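Uncharacterized protein (Arthrobacter sp., PDB 3KOP) is of unknown function, adopts a cyclophilin-like fold and belongs to the DUF3830 family. Local coordinates at residues 67-78 against 126-137. Residues are numbered along the deposited sequence; the frame is centred on the assembly and turned at random.
Sequences ARNEIYNLVPAF and IVDLAVFYGRNN
Asn69 and Tyr133 meet at the tight end of this contact. Asn69 CB sits over the centre of the Tyr133 ring, 4.0 Å from its centroid, in a CH-pi contact. Tyr133 CG lies between its own backbone N and carbonyl carbon (chi1 65°), which brings one ring face against Asn69 CB. Tyr133 N also donates to Asn69 O at 2.9 Å. Asn137 OD1 accepts from Asn69 N at 2.8 Å, and Asn137 ND2 donates to Gly134 O and to Pro92 O, so both ends of the amide are gripped. The Tyr133 OH hydrogen-bonds His63 of its own chain and Lys65 of a neighbouring subunit. A leucine in place of Tyr133 would probably leave His63 and that lysine without this partner and Asn69 without the ring face it packs on. Arg68 NH1 hydrogen-bonds Asn136 O at 3.2 Å, near the guanidinium plane, and makes a salt bridge with Asp143 of a neighbouring subunit. Glu70 CG lies over one face of the Phe132 ring. A water donating to Glu70 OE2 and Asp128 OD2 probably eases the repulsion of these carboxylates. Phe78 CE2 packs closely on Val127 CG1 at 3.9 Å. The looser, solvent side has exposed Pro76, turned away, and partly exposed Tyr72, Leu74 and Ile126. Strands 70-76 and 126-132 run antiparallel, their N-to-C directions 152° apart, as neighbouring strands in the antiparallel sheet of a cyclophilin-like fold.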
loop_
_atom_site.group_PDB
_atom_site.type_symbol
_atom_site.label_atom_id
_atom_site.label_comp_id
_atom_site.label_asym_id
_atom_site.label_seq_id
_atom_site.Cartn_x
_atom_site.Cartn_y
_atom_site.Cartn_z
ATOM N N ALA F 67 0.522 -12.559 -6.810
ATOM C CA ALA F 67 1.040 -11.615 -7.805
ATOM C C ALA F 67 0.197 -11.561 -9.099
ATOM O O ALA F 67 0.507 -10.838 -10.054
ATOM C CB ALA F 67 2.524 -11.935 -8.124
ATOM N N ARG F 68 -0.869 -12.336 -9.095
ATOM C CA ARG F 68 -1.907 -12.319 -10.095
ATOM C C ARG F 68 -1.562 -12.999 -11.401
ATOM O O ARG F 68 -1.617 -14.224 -11.440
ATOM C CB ARG F 68 -2.545 -10.945 -10.284
ATOM C CG ARG F 68 -3.970 -11.130 -10.820
ATOM C CD ARG F 68 -4.579 -9.835 -10.920
ATOM N NE ARG F 68 -5.988 -9.895 -11.218
ATOM C CZ ARG F 68 -6.717 -8.822 -11.452
ATOM N NH1 ARG F 68 -6.140 -7.638 -11.400
ATOM N NH2 ARG F 68 -8.025 -8.926 -11.709
ATOM N N ASN F 69 -1.239 -12.254 -12.468
ATOM C CA ASN F 69 -1.018 -12.865 -13.780
ATOM C C ASN F 69 0.413 -13.324 -13.950
ATOM O O ASN F 69 1.193 -12.801 -14.769
ATOM C CB ASN F 69 -1.487 -11.933 -14.875
ATOM C CG ASN F 69 -2.966 -11.647 -14.769
ATOM O OD1 ASN F 69 -3.765 -12.575 -14.862
ATOM N ND2 ASN F 69 -3.335 -10.398 -14.516
ATOM N N GLU F 70 0.733 -14.327 -13.152
ATOM C CA GLU F 70 2.090 -14.829 -12.998
ATOM C C GLU F 70 2.173 -16.370 -13.051
ATOM O O GLU F 70 1.364 -17.074 -12.416
ATOM C CB GLU F 70 2.602 -14.410 -11.638
ATOM C CG GLU F 70 4.035 -14.824 -11.403
ATOM C CD GLU F 70 4.451 -14.854 -9.945
ATOM O OE1 GLU F 70 3.561 -14.988 -9.060
ATOM O OE2 GLU F 70 5.698 -14.786 -9.718
ATOM N N ILE F 71 3.190 -16.883 -13.747
ATOM C CA ILE F 71 3.646 -18.261 -13.525
ATOM C C ILE F 71 5.130 -18.185 -13.178
ATOM O O ILE F 71 5.789 -17.208 -13.487
ATOM C CB ILE F 71 3.399 -19.233 -14.723
ATOM C CG1 ILE F 71 4.069 -18.738 -16.015
ATOM C CG2 ILE F 71 1.913 -19.483 -14.896
ATOM C CD1 ILE F 71 4.353 -19.851 -17.095
ATOM N N TYR F 72 5.646 -19.216 -12.510
ATOM C CA TYR F 72 7.043 -19.187 -12.108
ATOM C C TYR F 72 7.556 -20.597 -11.802
ATOM O O TYR F 72 6.767 -21.543 -11.703
ATOM C CB TYR F 72 7.227 -18.281 -10.901
ATOM C CG TYR F 72 6.528 -18.764 -9.670
ATOM C CD1 TYR F 72 5.170 -18.498 -9.462
ATOM C CD2 TYR F 72 7.213 -19.544 -8.710
ATOM C CE1 TYR F 72 4.523 -18.947 -8.332
ATOM C CE2 TYR F 72 6.557 -20.002 -7.561
ATOM C CZ TYR F 72 5.215 -19.703 -7.390
ATOM O OH TYR F 72 4.534 -20.133 -6.290
ATOM N N ASN F 73 8.874 -20.729 -11.709
ATOM C CA ASN F 73 9.478 -21.924 -11.176
ATOM C C ASN F 73 10.406 -21.503 -10.051
ATOM O O ASN F 73 10.637 -20.299 -9.835
ATOM C CB ASN F 73 10.159 -22.773 -12.283
ATOM C CG ASN F 73 11.433 -22.149 -12.871
ATOM O OD1 ASN F 73 12.004 -21.223 -12.314
ATOM N ND2 ASN F 73 11.875 -22.673 -14.026
ATOM N N LEU F 74 10.910 -22.499 -9.328
ATOM C CA LEU F 74 11.826 -22.289 -8.215
ATOM C C LEU F 74 13.013 -23.234 -8.404
ATOM O O LEU F 74 12.829 -24.433 -8.558
ATOM C CB LEU F 74 11.133 -22.597 -6.892
ATOM C CG LEU F 74 9.893 -21.791 -6.497
ATOM C CD1 LEU F 74 9.282 -22.354 -5.215
ATOM C CD2 LEU F 74 10.213 -20.295 -6.359
ATOM N N VAL F 75 14.220 -22.691 -8.401
ATOM C CA VAL F 75 15.423 -23.480 -8.598
ATOM C C VAL F 75 16.466 -23.113 -7.528
ATOM O O VAL F 75 16.448 -21.990 -7.001
ATOM C CB VAL F 75 16.014 -23.256 -10.010
ATOM C CG1 VAL F 75 14.974 -23.677 -11.125
ATOM C CG2 VAL F 75 16.517 -21.819 -10.192
ATOM N N PRO F 76 17.379 -24.045 -7.218
ATOM C CA PRO F 76 18.483 -23.679 -6.346
ATOM C C PRO F 76 19.291 -22.527 -6.948
ATOM O O PRO F 76 19.406 -22.424 -8.182
ATOM C CB PRO F 76 19.336 -24.961 -6.284
ATOM C CG PRO F 76 18.471 -26.048 -6.817
ATOM C CD PRO F 76 17.497 -25.431 -7.725
ATOM N N ALA F 77 19.856 -21.680 -6.083
ATOM C CA ALA F 77 20.738 -20.605 -6.546
ATOM C C ALA F 77 21.845 -21.173 -7.459
ATOM O O ALA F 77 22.351 -22.284 -7.237
ATOM C CB ALA F 77 21.349 -19.881 -5.383
ATOM N N PHE F 78 22.175 -20.424 -8.501
ATOM C CA PHE F 78 23.127 -20.902 -9.514
ATOM C C PHE F 78 24.265 -19.915 -9.746
ATOM O O PHE F 78 25.278 -20.303 -10.261
ATOM C CB PHE F 78 22.395 -21.201 -10.843
ATOM C CG PHE F 78 21.346 -20.140 -11.227
ATOM C CD1 PHE F 78 21.742 -18.902 -11.729
ATOM C CD2 PHE F 78 19.997 -20.377 -11.030
ATOM C CE1 PHE F 78 20.801 -17.933 -12.082
ATOM C CE2 PHE F 78 19.027 -19.403 -11.381
ATOM C CZ PHE F 78 19.431 -18.193 -11.902
ATOM N N ILE F 126 17.208 -19.826 -2.800
ATOM C CA ILE F 126 16.366 -20.275 -3.900
ATOM C C ILE F 126 16.113 -19.103 -4.879
ATOM O O ILE F 126 15.978 -17.943 -4.455
ATOM C CB ILE F 126 15.015 -20.789 -3.359
ATOM C CG1 ILE F 126 15.237 -21.841 -2.263
ATOM C CG2 ILE F 126 14.112 -21.281 -4.500
ATOM C CD1 ILE F 126 16.314 -22.806 -2.544
ATOM N N VAL F 127 16.065 -19.405 -6.174
ATOM C CA VAL F 127 15.723 -18.399 -7.178
ATOM C C VAL F 127 14.328 -18.704 -7.735
ATOM O O VAL F 127 14.001 -19.866 -8.045
ATOM C CB VAL F 127 16.811 -18.311 -8.268
ATOM C CG1 VAL F 127 16.396 -17.348 -9.423
ATOM C CG2 VAL F 127 18.149 -17.828 -7.627
ATOM N N ASP F 128 13.512 -17.653 -7.783
ATOM C CA ASP F 128 12.177 -17.640 -8.403
ATOM C C ASP F 128 12.341 -16.942 -9.736
ATOM O O ASP F 128 12.727 -15.781 -9.776
ATOM C CB ASP F 128 11.225 -16.880 -7.483
ATOM C CG ASP F 128 9.817 -16.780 -7.987
ATOM O OD1 ASP F 128 9.565 -16.689 -9.226
ATOM O OD2 ASP F 128 8.917 -16.724 -7.100
ATOM N N LEU F 129 12.085 -17.670 -10.821
ATOM C CA LEU F 129 12.065 -17.123 -12.166
ATOM C C LEU F 129 10.621 -17.073 -12.628
ATOM O O LEU F 129 9.948 -18.108 -12.687
ATOM C CB LEU F 129 12.917 -17.950 -13.132
ATOM C CG LEU F 129 14.404 -18.023 -12.754
ATOM C CD1 LEU F 129 15.183 -19.107 -13.619
ATOM C CD2 LEU F 129 15.052 -16.658 -12.844
ATOM N N ALA F 130 10.158 -15.859 -12.928
ATOM C CA ALA F 130 8.738 -15.586 -13.122
ATOM C C ALA F 130 8.445 -14.901 -14.441
ATOM O O ALA F 130 9.220 -14.064 -14.917
ATOM C CB ALA F 130 8.162 -14.739 -11.931
ATOM N N VAL F 131 7.289 -15.251 -14.994
ATOM C CA VAL F 131 6.765 -14.685 -16.205
ATOM C C VAL F 131 5.417 -14.041 -15.882
ATOM O O VAL F 131 4.535 -14.682 -15.317
ATOM C CB VAL F 131 6.557 -15.783 -17.273
ATOM C CG1 VAL F 131 5.749 -15.264 -18.474
ATOM C CG2 VAL F 131 7.911 -16.307 -17.733
ATOM N N PHE F 132 5.285 -12.770 -16.233
ATOM C CA PHE F 132 4.017 -12.086 -16.110
ATOM C C PHE F 132 3.301 -12.010 -17.449
ATOM O O PHE F 132 3.857 -11.541 -18.443
ATOM C CB PHE F 132 4.238 -10.735 -15.451
ATOM C CG PHE F 132 4.562 -10.871 -14.035
ATOM C CD1 PHE F 132 3.540 -10.930 -13.089
ATOM C CD2 PHE F 132 5.865 -11.017 -13.634
ATOM C CE1 PHE F 132 3.836 -11.069 -11.749
ATOM C CE2 PHE F 132 6.168 -11.201 -12.302
ATOM C CZ PHE F 132 5.163 -11.205 -11.360
ATOM N N TYR F 133 2.103 -12.570 -17.487
ATOM C CA TYR F 133 1.377 -12.756 -18.758
ATOM C C TYR F 133 0.193 -11.835 -18.911
ATOM O O TYR F 133 -0.407 -11.813 -19.958
ATOM C CB TYR F 133 0.943 -14.206 -18.937
ATOM C CG TYR F 133 -0.075 -14.720 -17.950
ATOM C CD1 TYR F 133 -1.436 -14.633 -18.216
ATOM C CD2 TYR F 133 0.330 -15.343 -16.755
ATOM C CE1 TYR F 133 -2.392 -15.122 -17.308
ATOM C CE2 TYR F 133 -0.608 -15.839 -15.851
ATOM C CZ TYR F 133 -1.968 -15.726 -16.141
ATOM O OH TYR F 133 -2.890 -16.219 -15.264
ATOM N N GLY F 134 -0.139 -11.074 -17.874
ATOM C CA GLY F 134 -1.250 -10.105 -17.908
ATOM C C GLY F 134 -0.877 -8.893 -17.072
ATOM O O GLY F 134 0.266 -8.798 -16.570
ATOM N N ARG F 135 -1.822 -7.976 -16.884
ATOM C CA ARG F 135 -1.567 -6.696 -16.235
ATOM C C ARG F 135 -2.253 -6.604 -14.856
ATOM O O ARG F 135 -2.897 -7.548 -14.403
ATOM C CB ARG F 135 -2.018 -5.503 -17.112
ATOM C CG ARG F 135 -3.528 -5.455 -17.429
ATOM C CD ARG F 135 -3.888 -4.157 -18.170
ATOM N NE ARG F 135 -3.627 -3.013 -17.302
ATOM C CZ ARG F 135 -3.298 -1.800 -17.730
ATOM N NH1 ARG F 135 -3.195 -1.544 -19.051
ATOM N NH2 ARG F 135 -3.038 -0.830 -16.843
ATOM N N ASN F 136 -2.070 -5.443 -14.220
ATOM C CA ASN F 136 -2.714 -5.095 -12.962
ATOM C C ASN F 136 -2.291 -6.087 -11.858
ATOM O O ASN F 136 -3.114 -6.652 -11.168
ATOM C CB ASN F 136 -4.246 -5.007 -13.128
ATOM C CG ASN F 136 -4.665 -3.808 -13.953
ATOM O OD1 ASN F 136 -3.798 -3.028 -14.427
ATOM N ND2 ASN F 136 -5.994 -3.641 -14.143
ATOM N N ASN F 137 -0.980 -6.295 -11.757
ATOM C CA ASN F 137 -0.373 -7.217 -10.778
ATOM C C ASN F 137 0.311 -6.404 -9.703
ATOM O O ASN F 137 0.888 -5.352 -10.005
ATOM C CB ASN F 137 0.703 -8.057 -11.468
ATOM C CG ASN F 137 0.235 -8.650 -12.779
ATOM O OD1 ASN F 137 -0.657 -9.513 -12.822
ATOM N ND2 ASN F 137 0.836 -8.194 -13.856
HETATM O O HOH W 1 6.367 -15.711 -7.300
#